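Local coordinates for protein chitinase (Thermococcus chitonophagus, PDB 5XSW) that probably hydrolyses chitin as an endochitinase, this chain being the C-terminal part of a longer protein, with a glycan bound in its pocket, at residues A[113-118]-A[198-203]; A[122-127]-A[461-466]; A[404-409]-A[425-430]; A[432-437]-A[454-459]. All coordinates share one frame; numbering follows the deposited sequence.

Contact 1. Residues A[113-118]-A[198-203]; sequences PTIGEL and WFKVNP
The pyrrolidine ring of Pro-113 meets Lys-200 at one corner, its CD lying 3.7 Å from Lys-200 CB. Just before that lysine, CZ of Phe-199 stands over the centre of the Trp-198 ring, while CG of Trp-198 covers the rim of one Phe-199 face. The motif is a helix C-terminus ended by a residue of positive phi, Lys-200 (phi 69°), against which the loop between strand 98-104 and helix 136-139 packs. Bent at chi2 (-53°), the lysine chain runs past Pro-113 and Ile-115, whose CG1 is 4.1 Å from Lys-200 CD, and NZ hydrogen-bonds to Glu-197 O in the last turn of helix 186-199. Pro-113 O is buried without a hydrogen-bonding partner; Lys-200 CD lies 3.1 Å away, and methylenes next to the ammonium, probably polarised by it, replace a donor. Cutting Lys-200 back to an alanine would probably leave Glu-197 O without its side-chain donor and open a gap beside Pro-113. A water accepts from Lys-200 NZ and Ile-115 N, each 2.9 Å away.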
loop_
_atom_site.group_PDB
_atom_site.type_symbol
_atom_site.label_atom_id
_atom_site.label_comp_id
_atom_site.label_asym_id
_atom_site.label_seq_id
_atom_site.Cartn_x
_atom_site.Cartn_y
_atom_site.Cartn_z
ATOM N N PRO A 113 12.361 -23.390 6.667
ATOM C CA PRO A 113 13.318 -24.501 6.664
ATOM C C PRO A 113 14.759 -24.048 6.902
ATOM O O PRO A 113 15.145 -22.930 6.592
ATOM C CB PRO A 113 13.180 -25.086 5.262
ATOM C CG PRO A 113 11.897 -24.427 4.640
ATOM C CD PRO A 113 11.701 -23.158 5.355
ATOM N N THR A 114 15.559 -24.942 7.466
ATOM C CA THR A 114 17.000 -24.729 7.561
ATOM C C THR A 114 17.674 -25.179 6.271
ATOM O O THR A 114 17.541 -26.317 5.828
ATOM C CB THR A 114 17.587 -25.495 8.770
ATOM O OG1 THR A 114 17.048 -24.903 9.927
ATOM C CG2 THR A 114 19.139 -25.332 8.836
ATOM N N ILE A 115 18.364 -24.270 5.619
ATOM C CA ILE A 115 19.015 -24.629 4.364
ATOM C C ILE A 115 20.355 -25.359 4.711
ATOM O O ILE A 115 20.676 -26.392 4.137
ATOM C CB ILE A 115 19.351 -23.387 3.491
ATOM C CG1 ILE A 115 18.114 -22.466 3.300
ATOM C CG2 ILE A 115 20.031 -23.831 2.171
ATOM C CD1 ILE A 115 16.932 -23.208 2.696
ATOM N N GLY A 116 21.117 -24.774 5.631
ATOM C CA GLY A 116 22.395 -25.340 6.072
ATOM C C GLY A 116 22.891 -24.546 7.263
ATOM O O GLY A 116 22.320 -23.520 7.596
ATOM N N GLU A 117 23.963 -24.998 7.910
ATOM C CA GLU A 117 24.469 -24.321 9.107
ATOM C C GLU A 117 25.990 -24.368 9.115
ATOM O O GLU A 117 26.551 -25.296 8.555
ATOM C CB GLU A 117 23.936 -25.007 10.379
ATOM C CG GLU A 117 22.449 -24.898 10.586
ATOM C CD GLU A 117 22.038 -25.448 11.948
ATOM O OE1 GLU A 117 22.879 -26.123 12.584
ATOM O OE2 GLU A 117 20.898 -25.198 12.388
ATOM N N LEU A 118 26.624 -23.351 9.681
ATOM C CA LEU A 118 28.073 -23.335 9.829
ATOM C C LEU A 118 28.431 -24.451 10.800
ATOM O O LEU A 118 27.626 -24.764 11.685
ATOM C CB LEU A 118 28.558 -22.003 10.390
ATOM C CG LEU A 118 28.490 -20.799 9.444
ATOM C CD1 LEU A 118 28.730 -19.496 10.167
ATOM C CD2 LEU A 118 29.502 -20.985 8.337
ATOM N N TRP A 198 17.897 -15.745 4.045
ATOM C CA TRP A 198 17.114 -15.036 5.038
ATOM C C TRP A 198 15.661 -15.534 5.094
ATOM O O TRP A 198 15.171 -15.882 6.177
ATOM C CB TRP A 198 17.142 -13.506 4.732
ATOM C CG TRP A 198 16.776 -12.619 5.885
ATOM C CD1 TRP A 198 16.285 -12.986 7.128
ATOM C CD2 TRP A 198 16.867 -11.203 5.895
ATOM N NE1 TRP A 198 16.107 -11.859 7.902
ATOM C CE2 TRP A 198 16.466 -10.756 7.165
ATOM C CE3 TRP A 198 17.299 -10.258 4.949
ATOM C CZ2 TRP A 198 16.439 -9.397 7.501
ATOM C CZ3 TRP A 198 17.299 -8.935 5.294
ATOM C CH2 TRP A 198 16.852 -8.512 6.563
ATOM N N PHE A 199 14.955 -15.605 3.951
ATOM C CA PHE A 199 13.479 -15.860 4.004
ATOM C C PHE A 199 13.117 -17.227 3.432
ATOM O O PHE A 199 11.943 -17.578 3.365
ATOM C CB PHE A 199 12.683 -14.725 3.260
ATOM C CG PHE A 199 12.930 -13.360 3.881
ATOM C CD1 PHE A 199 12.395 -13.066 5.120
ATOM C CD2 PHE A 199 13.727 -12.398 3.224
ATOM C CE1 PHE A 199 12.677 -11.826 5.750
ATOM C CE2 PHE A 199 13.966 -11.168 3.820
ATOM C CZ PHE A 199 13.471 -10.906 5.105
ATOM N N LYS A 200 14.145 -17.997 3.044
ATOM C CA LYS A 200 14.003 -19.397 2.562
ATOM C C LYS A 200 13.316 -19.462 1.229
ATOM O O LYS A 200 12.743 -20.497 0.860
ATOM C CB LYS A 200 13.234 -20.276 3.584
ATOM C CG LYS A 200 13.697 -20.007 5.048
ATOM C CD LYS A 200 15.254 -20.144 5.175
ATOM C CE LYS A 200 15.639 -19.724 6.612
ATOM N NZ LYS A 200 17.149 -19.821 6.853
ATOM N N VAL A 201 13.389 -18.359 0.469
ATOM C CA VAL A 201 12.809 -18.344 -0.870
ATOM C C VAL A 201 13.752 -18.906 -1.926
ATOM O O VAL A 201 14.930 -18.489 -1.998
ATOM C CB VAL A 201 12.440 -16.853 -1.282
ATOM C CG1 VAL A 201 11.781 -16.827 -2.693
ATOM C CG2 VAL A 201 11.486 -16.312 -0.177
ATOM N N ASN A 202 13.238 -19.860 -2.699
ATOM C CA ASN A 202 13.900 -20.524 -3.822
ATOM C C ASN A 202 14.306 -19.491 -4.875
ATOM O O ASN A 202 13.448 -18.829 -5.443
ATOM C CB ASN A 202 12.918 -21.524 -4.450
ATOM C CG ASN A 202 13.488 -22.292 -5.641
ATOM O OD1 ASN A 202 14.672 -22.176 -6.006
ATOM N ND2 ASN A 202 12.649 -23.121 -6.234
ATOM N N PRO A 203 15.609 -19.341 -5.129
ATOM C CA PRO A 203 16.046 -18.377 -6.140
ATOM C C PRO A 203 15.397 -18.633 -7.480
ATOM O O PRO A 203 15.156 -17.667 -8.208
ATOM C CB PRO A 203 17.603 -18.613 -6.240
ATOM C CG PRO A 203 17.970 -19.254 -4.920
ATOM C CD PRO A 203 16.725 -20.071 -4.498
HETATM O O HOH W 1 19.355 -21.765 6.663
#

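Contact 2. Residues A[122-127]-A[461-466]; sequences WKPGNF and MKHWPE
Trp-122 leads segment 122-127 and meets Lys-462 and His-463 with the six-membered part of its indole. CZ3 of Trp-122 lies 3.5 Å from CG of Lys-462, whose chain, bent at chi2 (-76°), slides past the ring obliquely; a long aliphatic chain suits this place because its methylenes pack against the indole while its ammonium reaches outward. There Lys-462 NZ is joined to Trp-122 O through a water, weakly on the lysine side. His-463 comes to the edge of the indole, its NE2 4.2 Å from Trp-122 CH2, and this NE2 hydrogen-bonds to OD2 of Asp-430 in helix 421-439. Pro-124 follows, its N over the rim of one indole face and its CB 4.3 Å from CE1 of His-463. Gly-125, whose phi of 88° is easy for a residue without a side chain, donates its N-H to OD1 of Asp-430. Phe-127 closes the segment: NE1 of Trp-122 stands 3.2 Å above the centre of its ring, while Phe-127 O accepts from Arg-433. Lys-462 and His-463 are the two central residues of a type I beta turn, Met-461 to Trp-464, that leads the chain out of helix 449-461.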
loop_
_atom_site.group_PDB
_atom_site.type_symbol
_atom_site.label_atom_id
_atom_site.label_comp_id
_atom_site.label_asym_id
_atom_site.label_seq_id
_atom_site.Cartn_x
_atom_site.Cartn_y
_atom_site.Cartn_z
ATOM N N TRP A 122 32.413 -23.255 14.711
ATOM C CA TRP A 122 32.588 -21.841 14.334
ATOM C C TRP A 122 32.308 -20.894 15.486
ATOM O O TRP A 122 31.297 -21.019 16.177
ATOM C CB TRP A 122 31.671 -21.463 13.124
ATOM C CG TRP A 122 32.058 -20.144 12.571
ATOM C CD1 TRP A 122 32.945 -19.900 11.563
ATOM C CD2 TRP A 122 31.600 -18.873 13.029
ATOM N NE1 TRP A 122 33.052 -18.543 11.363
ATOM C CE2 TRP A 122 32.248 -17.897 12.262
ATOM C CE3 TRP A 122 30.703 -18.470 14.027
ATOM C CZ2 TRP A 122 32.023 -16.534 12.444
ATOM C CZ3 TRP A 122 30.483 -17.114 14.217
ATOM C CH2 TRP A 122 31.141 -16.165 13.419
ATOM N N LYS A 123 33.173 -19.896 15.639
ATOM C CA LYS A 123 33.000 -18.804 16.577
ATOM C C LYS A 123 33.601 -17.576 15.917
ATOM O O LYS A 123 34.485 -17.699 15.092
ATOM C CB LYS A 123 33.734 -19.066 17.919
ATOM C CG LYS A 123 33.309 -20.300 18.664
ATOM C CD LYS A 123 34.192 -20.522 19.902
ATOM C CE LYS A 123 35.561 -21.167 19.555
ATOM N NZ LYS A 123 35.509 -22.672 19.331
ATOM N N PRO A 124 33.169 -16.388 16.318
ATOM C CA PRO A 124 33.718 -15.142 15.782
ATOM C C PRO A 124 35.209 -15.015 16.045
ATOM O O PRO A 124 35.717 -15.653 16.967
ATOM C CB PRO A 124 32.968 -14.061 16.552
ATOM C CG PRO A 124 31.726 -14.703 17.005
ATOM C CD PRO A 124 32.012 -16.158 17.204
ATOM N N GLY A 125 35.882 -14.184 15.259
ATOM C CA GLY A 125 37.300 -13.897 15.430
ATOM C C GLY A 125 38.189 -14.870 14.691
ATOM O O GLY A 125 38.195 -14.957 13.472
ATOM N N ASN A 126 38.956 -15.651 15.427
ATOM C CA ASN A 126 40.010 -16.384 14.759
ATOM C C ASN A 126 39.604 -17.800 14.411
ATOM O O ASN A 126 40.342 -18.740 14.678
ATOM C CB ASN A 126 41.294 -16.353 15.606
ATOM C CG ASN A 126 41.968 -14.966 15.588
ATOM O OD1 ASN A 126 41.903 -14.225 14.582
ATOM N ND2 ASN A 126 42.605 -14.606 16.703
ATOM N N PHE A 127 38.449 -17.947 13.763
ATOM C CA PHE A 127 38.085 -19.234 13.204
ATOM C C PHE A 127 38.989 -19.633 12.051
ATOM O O PHE A 127 39.677 -18.804 11.450
ATOM C CB PHE A 127 36.619 -19.232 12.712
ATOM C CG PHE A 127 36.309 -18.102 11.734
ATOM C CD1 PHE A 127 36.490 -18.264 10.373
ATOM C CD2 PHE A 127 35.834 -16.871 12.209
ATOM C CE1 PHE A 127 36.180 -17.217 9.472
ATOM C CE2 PHE A 127 35.538 -15.824 11.314
ATOM C CZ PHE A 127 35.717 -16.006 9.961
ATOM N N MET A 461 25.476 -13.507 9.164
ATOM C CA MET A 461 24.228 -13.585 9.938
ATOM C C MET A 461 24.377 -14.077 11.366
ATOM O O MET A 461 23.466 -13.887 12.206
ATOM C CB MET A 461 23.196 -14.481 9.192
ATOM C CG MET A 461 22.759 -13.751 7.876
ATOM S SD MET A 461 21.671 -14.767 6.862
ATOM C CE MET A 461 20.126 -14.593 7.746
ATOM N N LYS A 462 25.525 -14.691 11.659
ATOM C CA LYS A 462 25.856 -15.022 13.054
ATOM C C LYS A 462 25.816 -13.755 13.874
ATOM O O LYS A 462 25.593 -13.793 15.055
ATOM C CB LYS A 462 27.249 -15.672 13.151
ATOM C CG LYS A 462 27.338 -17.116 12.654
ATOM C CD LYS A 462 26.687 -18.033 13.780
ATOM C CE LYS A 462 26.755 -19.530 13.479
ATOM N NZ LYS A 462 25.965 -20.336 14.507
ATOM N N HIS A 463 26.062 -12.609 13.271
ATOM C CA HIS A 463 26.014 -11.346 13.990
ATOM C C HIS A 463 24.681 -10.609 13.936
ATOM O O HIS A 463 24.543 -9.560 14.479
ATOM C CB HIS A 463 27.120 -10.409 13.535
ATOM C CG HIS A 463 28.488 -10.965 13.695
ATOM N ND1 HIS A 463 29.352 -10.535 14.668
ATOM C CD2 HIS A 463 29.141 -11.921 13.011
ATOM C CE1 HIS A 463 30.478 -11.201 14.574
ATOM N NE2 HIS A 463 30.376 -12.050 13.578
ATOM N N TRP A 464 23.658 -11.179 13.255
ATOM C CA TRP A 464 22.370 -10.490 13.130
ATOM C C TRP A 464 21.444 -10.775 14.323
ATOM O O TRP A 464 21.519 -11.834 14.937
ATOM C CB TRP A 464 21.702 -10.897 11.806
ATOM C CG TRP A 464 22.373 -10.343 10.563
ATOM C CD1 TRP A 464 23.640 -9.835 10.456
ATOM C CD2 TRP A 464 21.802 -10.271 9.244
ATOM N NE1 TRP A 464 23.897 -9.460 9.157
ATOM C CE2 TRP A 464 22.778 -9.709 8.394
ATOM C CE3 TRP A 464 20.553 -10.639 8.698
ATOM C CZ2 TRP A 464 22.550 -9.493 7.022
ATOM C CZ3 TRP A 464 20.327 -10.425 7.342
ATOM C CH2 TRP A 464 21.324 -9.869 6.517
ATOM N N PRO A 465 20.556 -9.831 14.657
ATOM C CA PRO A 465 19.612 -10.067 15.757
ATOM C C PRO A 465 18.796 -11.351 15.538
ATOM O O PRO A 465 18.476 -11.685 14.384
ATOM C CB PRO A 465 18.687 -8.848 15.714
ATOM C CG PRO A 465 19.288 -7.900 14.780
ATOM C CD PRO A 465 20.267 -8.596 13.911
ATOM N N GLU A 466 18.500 -12.058 16.631
ATOM C CA GLU A 466 17.690 -13.269 16.617
ATOM C C GLU A 466 16.322 -12.956 17.206
ATOM O O GLU A 466 16.214 -12.093 18.083
ATOM C CB GLU A 466 18.383 -14.387 17.410
ATOM C CG GLU A 466 19.683 -14.887 16.761
ATOM C CD GLU A 466 19.419 -15.950 15.712
ATOM O OE1 GLU A 466 18.241 -16.144 15.337
ATOM O OE2 GLU A 466 20.381 -16.633 15.291
HETATM O O HOH W 2 28.708 -22.056 15.263
#

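Contact 3. Residues A[404-409]-A[425-430]; sequences YFFTVV and NAMMRD
Phe-406 receives two methionines from the facing helix, in two kinds of contact. The first is a Met-aromatic interaction: SD of Met-428 is 4.5 Å from the centroid of the Phe-406 ring, 37° off its normal, an oblique approach from the root of the side chain, since SD is also 3.7 Å from Phe-406 CB. Bends at chi2 (-49°) and chi3 (-61°) fold the Met-428 chain back on itself and bring CE to 4.1 Å from Phe-406 CD2. The second is plain apolar packing, CE of Met-427 touching CD1 of Phe-406 at 4.1 Å. Phe-405, one residue earlier, sets CD2 over the centre of one Phe-406 face, and Ala-460 of helix 449-461 touches the phenylalanine. Replacing Phe-406 with an alanine would probably leave the Met-428 sulfur without its aromatic partner and Met-427 CE facing a gap where the ring had been. Helices 399-412 and 421-439, consecutive in the chain, are thus joined through polarisable sulfur and hydrocarbon; unbranched methionines can adapt to a rigid ring, and shape matters more than bond direction.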
loop_
_atom_site.group_PDB
_atom_site.type_symbol
_atom_site.label_atom_id
_atom_site.label_comp_id
_atom_site.label_asym_id
_atom_site.label_seq_id
_atom_site.Cartn_x
_atom_site.Cartn_y
_atom_site.Cartn_z
ATOM N N TYR A 404 30.848 -4.121 -1.066
ATOM C CA TYR A 404 29.798 -3.303 -1.676
ATOM C C TYR A 404 28.409 -3.862 -1.280
ATOM O O TYR A 404 27.510 -3.154 -0.791
ATOM C CB TYR A 404 29.990 -3.323 -3.205
ATOM C CG TYR A 404 28.794 -2.730 -3.924
ATOM C CD1 TYR A 404 28.387 -1.417 -3.688
ATOM C CD2 TYR A 404 28.061 -3.499 -4.813
ATOM C CE1 TYR A 404 27.258 -0.893 -4.347
ATOM C CE2 TYR A 404 26.968 -2.986 -5.470
ATOM C CZ TYR A 404 26.572 -1.696 -5.236
ATOM O OH TYR A 404 25.444 -1.256 -5.919
ATOM N N PHE A 405 28.260 -5.161 -1.477
ATOM C CA PHE A 405 27.012 -5.839 -1.108
ATOM C C PHE A 405 26.597 -5.520 0.323
ATOM O O PHE A 405 25.468 -5.056 0.563
ATOM C CB PHE A 405 27.144 -7.343 -1.316
ATOM C CG PHE A 405 25.886 -8.085 -0.933
ATOM C CD1 PHE A 405 24.784 -8.088 -1.794
ATOM C CD2 PHE A 405 25.782 -8.723 0.304
ATOM C CE1 PHE A 405 23.595 -8.731 -1.427
ATOM C CE2 PHE A 405 24.587 -9.374 0.668
ATOM C CZ PHE A 405 23.515 -9.385 -0.214
ATOM N N PHE A 406 27.503 -5.649 1.301
ATOM C CA PHE A 406 27.074 -5.395 2.667
ATOM C C PHE A 406 26.882 -3.911 3.019
ATOM O O PHE A 406 26.056 -3.612 3.849
ATOM C CB PHE A 406 28.037 -6.041 3.688
ATOM C CG PHE A 406 27.874 -7.518 3.778
ATOM C CD1 PHE A 406 26.825 -8.060 4.502
ATOM C CD2 PHE A 406 28.721 -8.375 3.089
ATOM C CE1 PHE A 406 26.624 -9.450 4.576
ATOM C CE2 PHE A 406 28.518 -9.779 3.159
ATOM C CZ PHE A 406 27.457 -10.304 3.891
ATOM N N THR A 407 27.641 -3.004 2.391
ATOM C CA THR A 407 27.349 -1.563 2.476
ATOM C C THR A 407 25.914 -1.242 2.039
ATOM O O THR A 407 25.215 -0.502 2.703
ATOM C CB THR A 407 28.338 -0.756 1.577
ATOM O OG1 THR A 407 29.676 -1.089 1.960
ATOM C CG2 THR A 407 28.155 0.727 1.723
ATOM N N VAL A 408 25.501 -1.773 0.901
ATOM C CA VAL A 408 24.119 -1.538 0.446
ATOM C C VAL A 408 23.131 -2.144 1.444
ATOM O O VAL A 408 22.117 -1.511 1.865
ATOM C CB VAL A 408 23.905 -2.128 -0.961
ATOM C CG1 VAL A 408 22.388 -1.957 -1.357
ATOM C CG2 VAL A 408 24.861 -1.383 -1.996
ATOM N N VAL A 409 23.411 -3.368 1.897
ATOM C CA VAL A 409 22.484 -3.950 2.877
ATOM C C VAL A 409 22.367 -3.034 4.104
ATOM O O VAL A 409 21.285 -2.764 4.630
ATOM C CB VAL A 409 22.923 -5.372 3.293
ATOM C CG1 VAL A 409 22.048 -5.858 4.460
ATOM C CG2 VAL A 409 22.733 -6.323 2.080
ATOM N N ASN A 425 30.942 -3.707 12.522
ATOM C CA ASN A 425 32.384 -3.804 12.256
ATOM C C ASN A 425 32.922 -5.159 12.598
ATOM O O ASN A 425 33.701 -5.726 11.834
ATOM C CB ASN A 425 33.154 -2.735 13.054
ATOM C CG ASN A 425 32.861 -1.350 12.562
ATOM O OD1 ASN A 425 32.495 -1.161 11.401
ATOM N ND2 ASN A 425 33.001 -0.367 13.439
ATOM N N ALA A 426 32.502 -5.707 13.743
ATOM C CA ALA A 426 32.928 -7.073 14.088
ATOM C C ALA A 426 32.445 -8.086 13.050
ATOM O O ALA A 426 33.168 -9.031 12.662
ATOM C CB ALA A 426 32.422 -7.463 15.480
ATOM N N MET A 427 31.203 -7.902 12.605
ATOM C CA MET A 427 30.653 -8.774 11.559
ATOM C C MET A 427 31.517 -8.712 10.287
ATOM O O MET A 427 31.909 -9.742 9.708
ATOM C CB MET A 427 29.173 -8.378 11.289
ATOM C CG MET A 427 28.454 -9.314 10.289
ATOM S SD MET A 427 27.029 -8.406 9.624
ATOM C CE MET A 427 27.872 -7.457 8.398
ATOM N N MET A 428 31.841 -7.503 9.847
ATOM C CA MET A 428 32.598 -7.354 8.620
ATOM C C MET A 428 34.045 -7.899 8.742
ATOM O O MET A 428 34.556 -8.470 7.788
ATOM C CB MET A 428 32.584 -5.867 8.196
ATOM C CG MET A 428 31.206 -5.413 7.610
ATOM S SD MET A 428 30.535 -6.535 6.319
ATOM C CE MET A 428 31.774 -6.473 5.046
ATOM N N ARG A 429 34.693 -7.781 9.918
ATOM C CA ARG A 429 35.985 -8.510 10.122
ATOM C C ARG A 429 35.836 -10.028 9.895
ATOM O O ARG A 429 36.618 -10.651 9.160
ATOM C CB ARG A 429 36.553 -8.239 11.540
ATOM C CG ARG A 429 37.124 -6.819 11.699
ATOM C CD ARG A 429 37.962 -6.635 12.984
ATOM N NE ARG A 429 37.150 -6.717 14.203
ATOM C CZ ARG A 429 36.425 -5.705 14.686
ATOM N NH1 ARG A 429 36.409 -4.522 14.069
ATOM N NH2 ARG A 429 35.724 -5.873 15.790
ATOM N N ASP A 430 34.806 -10.637 10.508
ATOM C CA ASP A 430 34.536 -12.060 10.273
ATOM C C ASP A 430 34.249 -12.391 8.807
ATOM O O ASP A 430 34.739 -13.385 8.272
ATOM C CB ASP A 430 33.344 -12.521 11.107
ATOM C CG ASP A 430 33.691 -12.749 12.582
ATOM O OD1 ASP A 430 34.894 -12.638 12.986
ATOM O OD2 ASP A 430 32.737 -13.062 13.333
#

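Contact 4. Residues A[432-437]-A[454-459]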
loop_
_atom_site.group_PDB
_atom_site.type_symbol
_atom_site.label_atom_id
_atom_site.label_comp_id
_atom_site.label_asym_id
_atom_site.label_seq_id
_atom_site.Cartn_x
_atom_site.Cartn_y
_atom_site.Cartn_z
ATOM N N LYS A 432 35.209 -10.685 6.148
ATOM C CA LYS A 432 36.480 -10.589 5.382
ATOM C C LYS A 432 37.418 -11.770 5.637
ATOM O O LYS A 432 38.051 -12.337 4.695
ATOM C CB LYS A 432 37.221 -9.279 5.713
ATOM C CG LYS A 432 38.499 -9.145 4.851
ATOM C CD LYS A 432 39.006 -7.753 4.792
ATOM C CE LYS A 432 40.071 -7.628 3.684
ATOM N NZ LYS A 432 40.373 -6.166 3.523
ATOM N N ARG A 433 37.511 -12.165 6.911
ATOM C CA ARG A 433 38.336 -13.355 7.225
ATOM C C ARG A 433 37.805 -14.582 6.528
ATOM O O ARG A 433 38.567 -15.377 5.949
ATOM C CB ARG A 433 38.408 -13.611 8.746
ATOM C CG ARG A 433 39.310 -14.815 9.092
ATOM C CD ARG A 433 39.492 -15.000 10.598
ATOM N NE ARG A 433 40.227 -16.235 10.923
ATOM C CZ ARG A 433 41.555 -16.318 11.025
ATOM N NH1 ARG A 433 42.309 -15.239 10.833
ATOM N NH2 ARG A 433 42.129 -17.477 11.330
ATOM N N ALA A 434 36.471 -14.750 6.527
ATOM C CA ALA A 434 35.925 -15.914 5.825
ATOM C C ALA A 434 36.198 -15.840 4.317
ATOM O O ALA A 434 36.523 -16.837 3.643
ATOM C CB ALA A 434 34.354 -16.034 6.120
ATOM N N TYR A 435 36.007 -14.646 3.763
ATOM C CA TYR A 435 36.340 -14.464 2.342
ATOM C C TYR A 435 37.834 -14.896 2.041
ATOM O O TYR A 435 38.137 -15.668 1.116
ATOM C CB TYR A 435 36.108 -13.002 1.955
ATOM C CG TYR A 435 36.713 -12.674 0.630
ATOM C CD1 TYR A 435 35.973 -12.853 -0.552
ATOM C CD2 TYR A 435 38.055 -12.239 0.537
ATOM C CE1 TYR A 435 36.527 -12.602 -1.785
ATOM C CE2 TYR A 435 38.625 -12.000 -0.696
ATOM C CZ TYR A 435 37.859 -12.179 -1.849
ATOM O OH TYR A 435 38.402 -11.925 -3.085
ATOM N N ASP A 436 38.735 -14.379 2.862
ATOM C CA ASP A 436 40.189 -14.685 2.717
ATOM C C ASP A 436 40.436 -16.198 2.755
ATOM O O ASP A 436 41.057 -16.747 1.833
ATOM C CB ASP A 436 40.992 -13.959 3.809
ATOM C CG ASP A 436 41.068 -12.471 3.581
ATOM O OD1 ASP A 436 40.963 -12.082 2.393
ATOM O OD2 ASP A 436 41.212 -11.699 4.573
ATOM N N LEU A 437 39.880 -16.907 3.748
ATOM C CA LEU A 437 40.103 -18.351 3.796
ATOM C C LEU A 437 39.494 -19.102 2.652
ATOM O O LEU A 437 40.063 -20.072 2.112
ATOM C CB LEU A 437 39.572 -18.938 5.129
ATOM C CG LEU A 437 40.248 -18.263 6.336
ATOM C CD1 LEU A 437 39.631 -18.657 7.717
ATOM C CD2 LEU A 437 41.776 -18.556 6.299
ATOM N N LEU A 454 26.762 -18.644 0.206
ATOM C CA LEU A 454 25.897 -18.931 1.351
ATOM C C LEU A 454 26.681 -18.988 2.666
ATOM O O LEU A 454 26.190 -18.557 3.719
ATOM C CB LEU A 454 25.153 -20.262 1.192
ATOM C CG LEU A 454 23.980 -20.252 0.200
ATOM C CD1 LEU A 454 23.279 -21.655 0.154
ATOM C CD2 LEU A 454 22.975 -19.131 0.640
ATOM N N THR A 455 27.913 -19.485 2.589
ATOM C CA THR A 455 28.739 -19.565 3.831
ATOM C C THR A 455 29.112 -18.144 4.302
ATOM O O THR A 455 29.029 -17.812 5.486
ATOM C CB THR A 455 29.972 -20.471 3.574
ATOM O OG1 THR A 455 29.517 -21.816 3.349
ATOM C CG2 THR A 455 30.892 -20.481 4.840
ATOM N N ILE A 456 29.419 -17.255 3.341
ATOM C CA ILE A 456 29.669 -15.852 3.661
ATOM C C ILE A 456 28.453 -15.217 4.328
ATOM O O ILE A 456 28.543 -14.513 5.362
ATOM C CB ILE A 456 30.024 -15.029 2.393
ATOM C CG1 ILE A 456 31.365 -15.468 1.770
ATOM C CG2 ILE A 456 29.932 -13.507 2.736
ATOM C CD1 ILE A 456 32.643 -15.082 2.646
ATOM N N LEU A 457 27.283 -15.440 3.734
ATOM C CA LEU A 457 26.040 -14.938 4.373
ATOM C C LEU A 457 25.830 -15.454 5.825
ATOM O O LEU A 457 25.437 -14.688 6.732
ATOM C CB LEU A 457 24.821 -15.319 3.523
ATOM C CG LEU A 457 24.675 -14.526 2.181
ATOM C CD1 LEU A 457 23.435 -14.988 1.363
ATOM C CD2 LEU A 457 24.621 -12.997 2.451
ATOM N N ARG A 458 26.110 -16.729 6.036
ATOM C CA ARG A 458 25.917 -17.343 7.366
ATOM C C ARG A 458 26.878 -16.760 8.370
ATOM O O ARG A 458 26.495 -16.460 9.513
ATOM C CB ARG A 458 26.108 -18.876 7.272
ATOM C CG ARG A 458 24.894 -19.509 6.625
ATOM C CD ARG A 458 24.975 -20.992 6.366
ATOM N NE ARG A 458 23.853 -21.348 5.505
ATOM C CZ ARG A 458 23.844 -22.367 4.675
ATOM N NH1 ARG A 458 24.890 -23.174 4.594
ATOM N NH2 ARG A 458 22.803 -22.566 3.889
ATOM N N VAL A 459 28.120 -16.539 7.927
ATOM C CA VAL A 459 29.070 -15.845 8.790
ATOM C C VAL A 459 28.555 -14.493 9.149
ATOM O O VAL A 459 28.525 -14.130 10.335
ATOM C CB VAL A 459 30.433 -15.736 8.124
ATOM C CG1 VAL A 459 31.300 -14.726 8.862
ATOM C CG2 VAL A 459 31.063 -17.125 8.119
#
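Ala-434 points its single methyl at the facing helix, where CB lies 4.0 Å from CD1 of Ile-456 and also 4.0 Å from CG2 of Val-459. The arrangement is an antiparallel helix pair made by helices 421-439 and 449-461, neighbours in the chain: the axes of the short segments come within 9.7 Å, with 155° between their directions. Ile-456 and Val-459 are three residues apart, so both fall on the same side of their helix and present branched methyls to the alanine between them. A small residue suits this position: the CA atoms of Ala-434 and Ile-456 are 6.6 Å apart, which probably leaves space for little more than a methyl. In Val-459, CG2 is the branch that does the touching, lying beside the backbone N while CG1 is anti to it (chi1 166°). Of the Tyr-435 side chain, CB alone takes part, 4.1 Å from Ile-456 CD1, for its ring leads off to Ile-402 of helix 399-412. On the far side of helix 449-461, Arg-458 forms a salt bridge with Glu-197. The delta methyl of Ile-456 reaches past the alanine to the neighbouring backbone, CD1 lying 3.6 Å from Tyr-435 N.

How the contacts relate
Contacts 3 and 4 are buried and wholly between helices; both use helix 421-439, set against helix 399-412 in one and helix 449-461 in the other, and Phe-406 packing on Ile-456 makes their hydrophobic layers continuous. Contacts 1 and 2 are only partly buried: there the long loop before helix 136-139 lies over chain just beyond helices 186-199 and 449-461, and lysine methylenes and bridging waters replace purely apolar packing. Hydrogen bonds from Asp-430 and Arg-433 tie helix 421-439 to contact 2, whereas Arg-458 of contact 4 only packs against Ile-115 and Gly-116 of contact 1. None of the four includes a residue of the glycan pocket.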